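Local coordinates for citryl-spermidine/3,4-dihydroxybenzoyl-citryl-spermidine:spermidine ligase (Bacillus anthracis, PDB 3TO3), which catalyses the ATP-dependent condensation of spermidine with citryl-spermidine intermediates during biosynthesis of the siderophore petrobactin, at residues 8-13 against 136-141; 297-302 against 457-462; 323-328 against 347-352. All blocks are in the same frame, centred on the assembly; numbering follows the deposited sequence.

Contact 2 lies in the nucleotide site and contact 3 directly next to it, the E349 side chain about 8 Å from ATP, while contact 1 is a separate helix junction at the surface. Contacts 2 and 3 have centres about 11 Å apart and reach the same mixed sheet; along the chain, contact 3 is nested within the loop that contact 2 closes. L457 O lies 2.9 Å from L347 N, and the E349 carboxylate meets the backbone of 459-461, in the loop that brings D459 and E462 to ATP. Contact 1, earlier in the chain, has its centre about 30 Å from that of contact 2 and about 40 Å from that of contact 3.

Contact 1 of 3, residues 8-13 against 136-141; sequences HTKILK and QYERCN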
loop_
_atom_site.group_PDB
_atom_site.type_symbol
_atom_site.label_atom_id
_atom_site.label_comp_id
_atom_site.label_asym_id
_atom_site.label_seq_id
_atom_site.Cartn_x
_atom_site.Cartn_y
_atom_site.Cartn_z
ATOM N N HIS B 8 -11.586 10.007 16.027
ATOM C CA HIS B 8 -10.327 10.715 15.928
ATOM C C HIS B 8 -9.803 11.020 17.333
ATOM O O HIS B 8 -8.657 10.725 17.668
ATOM C CB HIS B 8 -10.508 11.991 15.113
ATOM C CG HIS B 8 -9.278 12.837 15.034
ATOM N ND1 HIS B 8 -9.163 14.044 15.685
ATOM C CD2 HIS B 8 -8.112 12.655 14.374
ATOM C CE1 HIS B 8 -7.980 14.571 15.431
ATOM N NE2 HIS B 8 -7.321 13.745 14.640
ATOM N N THR B 9 -10.666 11.575 18.169
ATOM C CA THR B 9 -10.290 11.892 19.543
ATOM C C THR B 9 -9.754 10.692 20.324
ATOM O O THR B 9 -8.783 10.824 21.073
ATOM C CB THR B 9 -11.463 12.531 20.265
ATOM O OG1 THR B 9 -11.837 13.697 19.532
ATOM C CG2 THR B 9 -11.102 12.919 21.708
ATOM N N LYS B 10 -10.365 9.524 20.122
ATOM C CA LYS B 10 -9.934 8.288 20.786
ATOM C C LYS B 10 -8.529 7.891 20.396
ATOM O O LYS B 10 -7.701 7.558 21.252
ATOM C CB LYS B 10 -10.864 7.116 20.446
ATOM C CG LYS B 10 -12.212 7.147 21.140
ATOM C CD LYS B 10 -12.992 5.874 20.835
ATOM C CE LYS B 10 -14.377 5.885 21.472
ATOM N NZ LYS B 10 -14.277 5.796 22.953
ATOM N N ILE B 11 -8.276 7.892 19.094
ATOM C CA ILE B 11 -6.972 7.517 18.586
ATOM C C ILE B 11 -5.900 8.384 19.210
ATOM O O ILE B 11 -4.850 7.875 19.662
ATOM C CB ILE B 11 -6.874 7.708 17.060
ATOM C CG1 ILE B 11 -7.773 6.724 16.380
ATOM C CG2 ILE B 11 -5.487 7.336 16.598
ATOM C CD1 ILE B 11 -7.207 5.364 16.495
ATOM N N LEU B 12 -6.145 9.695 19.221
ATOM C CA LEU B 12 -5.157 10.603 19.787
ATOM C C LEU B 12 -4.929 10.354 21.275
ATOM O O LEU B 12 -3.788 10.266 21.714
ATOM C CB LEU B 12 -5.546 12.050 19.552
ATOM C CG LEU B 12 -5.222 12.527 18.153
ATOM C CD1 LEU B 12 -5.553 14.017 18.044
ATOM C CD2 LEU B 12 -3.757 12.283 17.896
ATOM N N LYS B 13 -6.010 10.221 22.044
ATOM C CA LYS B 13 -5.881 9.902 23.461
ATOM C C LYS B 13 -5.135 8.578 23.668
ATOM O O LYS B 13 -4.306 8.444 24.574
ATOM C CB LYS B 13 -7.250 9.882 24.154
ATOM C CG LYS B 13 -7.841 11.265 24.368
ATOM C CD LYS B 13 -9.048 11.224 25.308
ATOM C CE LYS B 13 -9.734 12.596 25.415
ATOM N NZ LYS B 13 -11.147 12.512 25.930
ATOM N N GLN B 136 -5.444 -1.847 23.527
ATOM C CA GLN B 136 -5.147 -1.853 24.967
ATOM C C GLN B 136 -5.810 -0.642 25.634
ATOM O O GLN B 136 -6.243 -0.716 26.771
ATOM C CB GLN B 136 -3.646 -1.825 25.238
ATOM C CG GLN B 136 -2.894 -3.018 24.680
ATOM C CD GLN B 136 -3.433 -4.322 25.209
ATOM O OE1 GLN B 136 -3.731 -4.435 26.394
ATOM N NE2 GLN B 136 -3.606 -5.301 24.329
ATOM N N TYR B 137 -5.905 0.469 24.914
ATOM C CA TYR B 137 -6.502 1.647 25.497
ATOM C C TYR B 137 -8.033 1.535 25.626
ATOM O O TYR B 137 -8.613 2.039 26.573
ATOM C CB TYR B 137 -6.115 2.876 24.695
ATOM C CG TYR B 137 -6.704 4.140 25.238
ATOM C CD1 TYR B 137 -6.121 4.765 26.322
ATOM C CD2 TYR B 137 -7.833 4.725 24.661
ATOM C CE1 TYR B 137 -6.643 5.941 26.849
ATOM C CE2 TYR B 137 -8.373 5.917 25.179
ATOM C CZ TYR B 137 -7.760 6.512 26.287
ATOM O OH TYR B 137 -8.230 7.673 26.853
ATOM N N GLU B 138 -8.686 0.852 24.695
ATOM C CA GLU B 138 -10.139 0.708 24.760
ATOM C C GLU B 138 -10.648 -0.363 25.725
ATOM O O GLU B 138 -11.813 -0.319 26.119
ATOM C CB GLU B 138 -10.710 0.459 23.365
ATOM C CG GLU B 138 -10.619 1.680 22.487
ATOM C CD GLU B 138 -11.616 2.754 22.889
ATOM O OE1 GLU B 138 -11.196 3.919 23.094
ATOM O OE2 GLU B 138 -12.826 2.437 22.983
ATOM N N ARG B 139 -9.773 -1.300 26.111
ATOM C CA ARG B 139 -10.158 -2.456 26.923
ATOM C C ARG B 139 -10.546 -2.061 28.347
ATOM O O ARG B 139 -9.933 -1.155 28.932
ATOM C CB ARG B 139 -9.050 -3.516 26.951
ATOM C CG ARG B 139 -7.901 -3.226 27.928
ATOM C CD ARG B 139 -6.768 -4.280 27.858
ATOM N NE ARG B 139 -7.228 -5.661 28.069
ATOM C CZ ARG B 139 -6.465 -6.753 27.954
ATOM N NH1 ARG B 139 -5.181 -6.659 27.618
ATOM N NH2 ARG B 139 -6.992 -7.954 28.178
ATOM N N CYS B 140 -11.547 -2.763 28.892
ATOM C CA CYS B 140 -12.050 -2.531 30.263
ATOM C C CYS B 140 -11.302 -3.287 31.390
ATOM O O CYS B 140 -10.366 -4.046 31.143
ATOM C CB CYS B 140 -13.554 -2.832 30.333
ATOM S SG CYS B 140 -14.363 -2.307 31.886
ATOM N N ASN B 141 -11.726 -3.061 32.631
ATOM C CA ASN B 141 -11.153 -3.743 33.798
ATOM C C ASN B 141 -12.223 -4.272 34.763
ATOM O O ASN B 141 -12.409 -5.482 34.905
ATOM C CB ASN B 141 -10.174 -2.823 34.542
ATOM C CG ASN B 141 -8.721 -3.056 34.140
ATOM O OD1 ASN B 141 -8.319 -2.757 33.013
ATOM N ND2 ASN B 141 -7.925 -3.582 35.071
#
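K10 and K13, one turn apart on the N-terminal helix, meet E138 and Y137 at the end of another helix. Y137 lies beside the turn that carries K13: its OH comes within 3.6 Å of K13 CB and also approaches CD, while the backbone carbonyl of K13 sits over one face of the ring, its carbon 4.2 Å above the plane and offset toward the rim. The phenol reaches this far because CG is anti to the backbone N (chi1 180°), which sends the ring out toward helix 6-15. K10 and E138 cross at about a right angle. E138 OE1 comes against the lysine methylenes, 3.5 Å from K10 CD, and the charges form a long salt bridge, K10 NZ to E138 OE1 at 3.6 Å. The glutamate is folded at chi2 (-73°) and the lysine turns only at its last bond, which brings NZ back to the carboxylate. R139, the first residue to leave helical geometry, turns back to give NH1 to a lone pair of Q136 OE1 (2.9 Å) in the carbonyl plane. Around this small surface junction, I11 packs on F130 and I134 of helix 115-138, K10 and I11 touch helix 175-181, Y137 leans on D19 of helix 18-37, and H8 NE2 is hydrogen-bonded to W251 NE1 of the second subunit.

Contact 2 of 3, residues 297-302 against 457-462; sequences YVKVSL and LKDFHE. With ATP (adenosine-5'-triphosphate), chain E.
The phosphate end of the ATP site is built here, where K299 from strand 297-306 reaches across to D459 and E462 of the loop after strand 451-457. K299 sends a fully extended side chain from the sheet, CG anti to the backbone N (chi1 180°), so that its ammonium arrives at the β-phosphate beside both acids. NZ gives hydrogen bonds to ATP O2B (2.8 Å) and to D459 OD1 (2.9 Å), and a weak one to E462 OE2 (3.3 Å); the two carboxylate contacts are also salt bridges. These lengths are somewhat uncertain, because NZ is modelled too near the edge of the H461 imidazole. H461 meets the lysine from the opposite direction, with E462 CG over one face of its ring. D459 and K299 approach obliquely: OD1 faces the lysine, while OD2 lies 2.5 Å from ATP O3B. D459 also belongs to the magnesium site with Q441 and N442, its side chain about 3 Å from the ion, so the aspartate has metal, phosphate and lysine as neighbours at once. E462 OE2 comes 2.7 Å from ATP O2B, but this residue is poorly ordered. K458 extends the ionic network, its NZ forming a salt bridge to D459 OD2 at 3.6 Å and a hydrogen bond to Q441 O, and R371 forms another salt bridge to D459 OD1. R285, R311, S283 and Y391 also hydrogen-bond ATP, R285 close beside K299. A strand lysine at the phosphates paired with an acidic, magnesium-binding loop recalls the nucleotide site of protein kinases, consistent with the placing of the IucA/IucC family in the protein kinase clan, and it is the ATP-binding arrangement of this siderophore synthetase.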
loop_
_atom_site.group_PDB
_atom_site.type_symbol
_atom_site.label_atom_id
_atom_site.label_comp_id
_atom_site.label_asym_id
_atom_site.label_seq_id
_atom_site.Cartn_x
_atom_site.Cartn_y
_atom_site.Cartn_z
ATOM N N TYR B 297 -19.455 -20.558 10.261
ATOM C CA TYR B 297 -18.551 -19.444 10.057
ATOM C C TYR B 297 -18.228 -19.323 8.578
ATOM O O TYR B 297 -18.355 -20.284 7.808
ATOM C CB TYR B 297 -17.217 -19.658 10.792
ATOM C CG TYR B 297 -17.300 -20.079 12.246
ATOM C CD1 TYR B 297 -17.577 -19.158 13.250
ATOM C CD2 TYR B 297 -17.064 -21.412 12.610
ATOM C CE1 TYR B 297 -17.643 -19.561 14.608
ATOM C CE2 TYR B 297 -17.121 -21.824 13.923
ATOM C CZ TYR B 297 -17.412 -20.900 14.928
ATOM O OH TYR B 297 -17.458 -21.356 16.234
ATOM N N VAL B 298 -17.776 -18.132 8.209
ATOM C CA VAL B 298 -17.343 -17.818 6.870
ATOM C C VAL B 298 -15.893 -17.368 6.964
ATOM O O VAL B 298 -15.546 -16.462 7.757
ATOM C CB VAL B 298 -18.230 -16.709 6.305
ATOM C CG1 VAL B 298 -18.093 -16.643 4.870
ATOM C CG2 VAL B 298 -19.656 -17.054 6.586
ATOM N N LYS B 299 -15.033 -18.033 6.208
ATOM C CA LYS B 299 -13.647 -17.616 6.108
ATOM C C LYS B 299 -13.459 -17.057 4.715
ATOM O O LYS B 299 -13.624 -17.785 3.714
ATOM C CB LYS B 299 -12.681 -18.773 6.387
ATOM C CG LYS B 299 -11.199 -18.417 6.294
ATOM C CD LYS B 299 -10.316 -19.570 6.772
ATOM C CE LYS B 299 -8.902 -19.102 7.073
ATOM N NZ LYS B 299 -8.004 -20.246 7.447
ATOM N N VAL B 300 -13.145 -15.763 4.643
ATOM C CA VAL B 300 -13.159 -15.083 3.355
ATOM C C VAL B 300 -11.845 -14.397 3.048
ATOM O O VAL B 300 -11.046 -14.151 3.945
ATOM C CB VAL B 300 -14.308 -14.071 3.263
ATOM C CG1 VAL B 300 -15.629 -14.786 3.313
ATOM C CG2 VAL B 300 -14.229 -13.061 4.423
ATOM N N SER B 301 -11.613 -14.124 1.768
ATOM C CA SER B 301 -10.383 -13.465 1.339
ATOM C C SER B 301 -10.261 -12.056 1.946
ATOM O O SER B 301 -11.240 -11.318 2.010
ATOM C CB SER B 301 -10.382 -13.358 -0.180
ATOM O OG SER B 301 -10.116 -14.623 -0.749
ATOM N N LEU B 302 -9.079 -11.689 2.419
ATOM C CA LEU B 302 -8.878 -10.312 2.844
ATOM C C LEU B 302 -7.515 -9.843 2.407
ATOM O O LEU B 302 -6.511 -10.430 2.799
ATOM C CB LEU B 302 -9.026 -10.245 4.346
ATOM C CG LEU B 302 -9.262 -8.903 5.012
ATOM C CD1 LEU B 302 -10.567 -8.238 4.532
ATOM C CD2 LEU B 302 -9.237 -9.130 6.537
ATOM N N LEU B 457 -10.679 -28.886 16.880
ATOM C CA LEU B 457 -9.586 -28.453 16.009
ATOM C C LEU B 457 -10.164 -27.808 14.777
ATOM O O LEU B 457 -11.262 -28.163 14.334
ATOM C CB LEU B 457 -8.691 -29.630 15.633
ATOM C CG LEU B 457 -8.149 -30.404 16.838
ATOM C CD1 LEU B 457 -7.890 -31.841 16.468
ATOM C CD2 LEU B 457 -6.896 -29.730 17.370
ATOM N N LYS B 458 -9.456 -26.827 14.249
ATOM C CA LYS B 458 -9.924 -26.118 13.063
ATOM C C LYS B 458 -8.735 -25.697 12.212
ATOM O O LYS B 458 -7.587 -25.907 12.620
ATOM C CB LYS B 458 -10.780 -24.903 13.439
ATOM C CG LYS B 458 -10.116 -23.883 14.398
ATOM C CD LYS B 458 -11.113 -22.725 14.633
ATOM C CE LYS B 458 -10.495 -21.530 15.406
ATOM N NZ LYS B 458 -9.451 -20.807 14.599
ATOM N N ASP B 459 -9.041 -25.073 11.067
ATOM C CA ASP B 459 -8.073 -24.656 10.053
ATOM C C ASP B 459 -7.170 -25.773 9.517
ATOM O O ASP B 459 -5.972 -25.800 9.810
ATOM C CB ASP B 459 -7.231 -23.473 10.551
ATOM C CG ASP B 459 -8.003 -22.162 10.541
ATOM O OD1 ASP B 459 -8.798 -21.936 9.601
ATOM O OD2 ASP B 459 -7.829 -21.359 11.485
ATOM N N PHE B 460 -7.771 -26.714 8.792
ATOM C CA PHE B 460 -7.098 -27.808 8.052
ATOM C C PHE B 460 -6.580 -27.467 6.651
ATOM O O PHE B 460 -5.567 -27.988 6.196
ATOM C CB PHE B 460 -8.047 -29.012 7.973
ATOM C CG PHE B 460 -8.743 -29.269 9.270
ATOM C CD1 PHE B 460 -8.003 -29.363 10.436
ATOM C CD2 PHE B 460 -10.130 -29.322 9.343
ATOM C CE1 PHE B 460 -8.639 -29.582 11.655
ATOM C CE2 PHE B 460 -10.770 -29.517 10.558
ATOM C CZ PHE B 460 -10.030 -29.646 11.714
ATOM N N HIS B 461 -7.307 -26.612 5.953
ATOM C CA HIS B 461 -7.100 -26.492 4.542
ATOM C C HIS B 461 -5.676 -26.039 4.189
ATOM O O HIS B 461 -5.107 -26.498 3.194
ATOM C CB HIS B 461 -8.165 -25.579 3.932
ATOM C CG HIS B 461 -7.979 -24.140 4.269
ATOM N ND1 HIS B 461 -8.383 -23.599 5.473
ATOM C CD2 HIS B 461 -7.409 -23.130 3.574
ATOM C CE1 HIS B 461 -8.081 -22.314 5.500
ATOM N NE2 HIS B 461 -7.483 -22.005 4.361
ATOM N N GLU B 462 -5.143 -25.076 4.927
ATOM C CA GLU B 462 -3.757 -24.629 4.710
ATOM C C GLU B 462 -2.637 -25.418 5.403
ATOM O O GLU B 462 -1.620 -25.723 4.780
ATOM C CB GLU B 462 -3.621 -23.143 5.045
ATOM C CG GLU B 462 -4.196 -22.763 6.415
ATOM C CD GLU B 462 -4.290 -21.255 6.617
ATOM O OE1 GLU B 462 -3.894 -20.499 5.692
ATOM O OE2 GLU B 462 -4.760 -20.831 7.703
HETATM P PB ATP E . -6.802 -18.026 9.955
HETATM O O1B ATP E . -7.602 -16.967 9.239
HETATM O O2B ATP E . -6.046 -18.854 8.949
HETATM O O3B ATP E . -7.766 -18.921 10.817
HETATM P PA ATP E . -4.663 -16.434 10.484
HETATM O O1A ATP E . -5.077 -15.782 9.179
HETATM O O2A ATP E . -3.363 -17.222 10.361
HETATM O O3A ATP E . -5.790 -17.392 10.963
HETATM O "O5'" ATP E . -4.485 -15.283 11.538
HETATM C "C5'" ATP E . -4.720 -15.506 12.878
HETATM C "C4'" ATP E . -4.175 -14.560 13.790
HETATM O "O4'" ATP E . -4.089 -15.157 15.129
HETATM C "C3'" ATP E . -2.788 -14.206 13.410
HETATM O "O3'" ATP E . -2.693 -12.853 13.180
HETATM C "C2'" ATP E . -1.963 -14.609 14.563
HETATM O "O2'" ATP E . -0.940 -13.728 14.764
HETATM C "C1'" ATP E . -2.947 -14.576 15.682
HETATM N N9 ATP E . -2.534 -15.230 16.895
HETATM C C8 ATP E . -2.585 -14.659 18.111
HETATM N N7 ATP E . -2.130 -15.550 19.003
HETATM C C5 ATP E . -1.795 -16.693 18.363
HETATM C C6 ATP E . -1.282 -17.923 18.799
HETATM N N6 ATP E . -1.013 -18.124 20.196
HETATM N N1 ATP E . -1.048 -18.898 17.890
HETATM C C2 ATP E . -1.304 -18.690 16.581
HETATM N N3 ATP E . -1.796 -17.514 16.131
HETATM C C4 ATP E . -2.052 -16.497 16.996
#

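Contact 3 of 3, residues 323-328 against 347-352; sequences AISNWL and LKEFSS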
loop_
_atom_site.group_PDB
_atom_site.type_symbol
_atom_site.label_atom_id
_atom_site.label_comp_id
_atom_site.label_asym_id
_atom_site.label_seq_id
_atom_site.Cartn_x
_atom_site.Cartn_y
_atom_site.Cartn_z
ATOM N N ALA B 323 -12.711 -31.643 0.758
ATOM C CA ALA B 323 -12.206 -33.036 0.706
ATOM C C ALA B 323 -11.275 -33.378 1.840
ATOM O O ALA B 323 -11.252 -34.518 2.306
ATOM C CB ALA B 323 -11.512 -33.319 -0.630
ATOM N N ILE B 324 -10.491 -32.397 2.290
ATOM C CA ILE B 324 -9.629 -32.647 3.425
ATOM C C ILE B 324 -10.493 -32.882 4.674
ATOM O O ILE B 324 -10.208 -33.781 5.481
ATOM C CB ILE B 324 -8.616 -31.513 3.642
ATOM C CG1 ILE B 324 -7.566 -31.525 2.530
ATOM C CG2 ILE B 324 -7.924 -31.649 5.009
ATOM C CD1 ILE B 324 -6.550 -30.368 2.630
ATOM N N SER B 325 -11.582 -32.129 4.821
ATOM C CA SER B 325 -12.380 -32.283 6.038
ATOM C C SER B 325 -13.124 -33.626 6.050
ATOM O O SER B 325 -13.206 -34.267 7.089
ATOM C CB SER B 325 -13.313 -31.092 6.278
ATOM O OG SER B 325 -12.575 -29.953 6.653
ATOM N N ASN B 326 -13.637 -34.055 4.896
ATOM C CA ASN B 326 -14.292 -35.360 4.791
ATOM C C ASN B 326 -13.306 -36.479 5.126
ATOM O O ASN B 326 -13.616 -37.393 5.892
ATOM C CB ASN B 326 -14.907 -35.553 3.399
ATOM C CG ASN B 326 -15.452 -36.968 3.170
ATOM O OD1 ASN B 326 -15.041 -37.659 2.233
ATOM N ND2 ASN B 326 -16.387 -37.398 4.025
ATOM N N TRP B 327 -12.108 -36.383 4.559
ATOM C CA TRP B 327 -11.029 -37.314 4.866
ATOM C C TRP B 327 -10.680 -37.391 6.367
ATOM O O TRP B 327 -10.563 -38.488 6.924
ATOM C CB TRP B 327 -9.787 -36.887 4.109
ATOM C CG TRP B 327 -8.592 -37.748 4.338
ATOM C CD1 TRP B 327 -8.555 -39.113 4.312
ATOM C CD2 TRP B 327 -7.238 -37.315 4.539
ATOM N NE1 TRP B 327 -7.271 -39.556 4.513
ATOM C CE2 TRP B 327 -6.443 -38.474 4.652
ATOM C CE3 TRP B 327 -6.623 -36.066 4.640
ATOM C CZ2 TRP B 327 -5.069 -38.416 4.860
ATOM C CZ3 TRP B 327 -5.264 -36.017 4.849
ATOM C CH2 TRP B 327 -4.502 -37.185 4.951
ATOM N N LEU B 328 -10.482 -36.241 7.018
ATOM C CA LEU B 328 -10.162 -36.256 8.457
ATOM C C LEU B 328 -11.334 -36.778 9.246
ATOM O O LEU B 328 -11.167 -37.524 10.204
ATOM C CB LEU B 328 -9.804 -34.874 8.992
ATOM C CG LEU B 328 -8.460 -34.366 8.522
ATOM C CD1 LEU B 328 -8.314 -32.909 8.948
ATOM C CD2 LEU B 328 -7.353 -35.267 9.077
ATOM N N LEU B 347 -13.864 -29.161 13.428
ATOM C CA LEU B 347 -14.882 -28.292 12.833
ATOM C C LEU B 347 -14.652 -28.379 11.322
ATOM O O LEU B 347 -13.624 -27.926 10.796
ATOM C CB LEU B 347 -14.723 -26.846 13.311
ATOM C CG LEU B 347 -14.802 -26.661 14.819
ATOM C CD1 LEU B 347 -14.505 -25.233 15.190
ATOM C CD2 LEU B 347 -16.207 -27.102 15.339
ATOM N N LYS B 348 -15.635 -28.925 10.618
ATOM C CA LYS B 348 -15.409 -29.311 9.243
ATOM C C LYS B 348 -15.498 -28.076 8.364
ATOM O O LYS B 348 -16.415 -27.269 8.539
ATOM C CB LYS B 348 -16.420 -30.369 8.792
ATOM C CG LYS B 348 -16.275 -31.735 9.470
ATOM C CD LYS B 348 -17.294 -32.744 8.884
ATOM C CE LYS B 348 -17.635 -33.905 9.856
ATOM N NZ LYS B 348 -18.625 -33.589 10.949
ATOM N N GLU B 349 -14.566 -27.942 7.416
ATOM C CA GLU B 349 -14.708 -26.908 6.423
ATOM C C GLU B 349 -15.460 -27.672 5.344
ATOM O O GLU B 349 -14.862 -28.320 4.500
ATOM C CB GLU B 349 -13.269 -26.537 5.967
ATOM C CG GLU B 349 -12.487 -25.739 7.080
ATOM C CD GLU B 349 -10.954 -25.843 7.060
ATOM O OE1 GLU B 349 -10.319 -26.295 6.085
ATOM O OE2 GLU B 349 -10.349 -25.455 8.064
ATOM N N PHE B 350 -16.778 -27.496 5.307
ATOM C CA PHE B 350 -17.590 -28.467 4.592
ATOM C C PHE B 350 -18.007 -27.985 3.207
ATOM O O PHE B 350 -18.598 -28.727 2.413
ATOM C CB PHE B 350 -18.804 -28.911 5.440
ATOM C CG PHE B 350 -19.735 -27.795 5.778
ATOM C CD1 PHE B 350 -19.558 -27.061 6.945
ATOM C CD2 PHE B 350 -20.758 -27.445 4.918
ATOM C CE1 PHE B 350 -20.382 -26.018 7.255
ATOM C CE2 PHE B 350 -21.589 -26.390 5.222
ATOM C CZ PHE B 350 -21.405 -25.673 6.403
ATOM N N SER B 351 -17.681 -26.742 2.909
ATOM C CA SER B 351 -18.011 -26.197 1.610
ATOM C C SER B 351 -17.070 -25.052 1.260
ATOM O O SER B 351 -16.518 -24.400 2.159
ATOM C CB SER B 351 -19.454 -25.742 1.634
ATOM O OG SER B 351 -19.890 -25.440 0.344
ATOM N N SER B 352 -16.861 -24.810 -0.031
ATOM C CA SER B 352 -15.967 -23.726 -0.424
ATOM C C SER B 352 -16.288 -23.307 -1.832
ATOM O O SER B 352 -16.858 -24.068 -2.559
ATOM C CB SER B 352 -14.511 -24.162 -0.349
ATOM O OG SER B 352 -14.245 -25.058 -1.397
HETATM O O HOH W 1 -10.489 -28.854 5.439
#
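S325 on helix 315-333 and K348 in strand 345-355 bring their backbones together, with CA atoms 5.3 Å apart, as the chain passes the side of the helix. The small serine permits this approach. Its CB sits 4.1 Å from K348 CB and packs against the backbone of E349. The hydroxyl lies beside its own backbone N, with chi1 at -71°, a setting in which OG faces the strand and accepts the amide hydrogen of E349 (E349 N to S325 OG 2.9 Å, N-H...O angle 156°). The same hydroxyl donates to a water 2.7 Å from S325 OG, and that water in turn donates to E349 OE1 at 2.6 Å. Serine, water and glutamate thus close a ring that grips E349 at both its backbone and its carboxylate, and the buried OG is used as acceptor and donor at once. Beyond CG the glutamate runs extended, touching A321 of helix 315-333, and its carboxylate meets the nucleotide-site loop. There its strongest polar partner is R371, which forms a salt bridge to OE2; OE2 also accepts from F460 N, and OE1 takes a weak bond from H461 N. R371 also pairs with D459, so E349 is a second-shell residue that ties the magnesium-binding loop to the sheet, without reaching ATP itself. The F460 side chain packs against S325 and L328. Around the contact, strand 345-355 pairs antiparallel with 367-371 and 201-203 and parallel with 451-457, with helix 208-219 packed on F350 and S351, while helix 315-333 is held again where S352 OG bonds to V318 O.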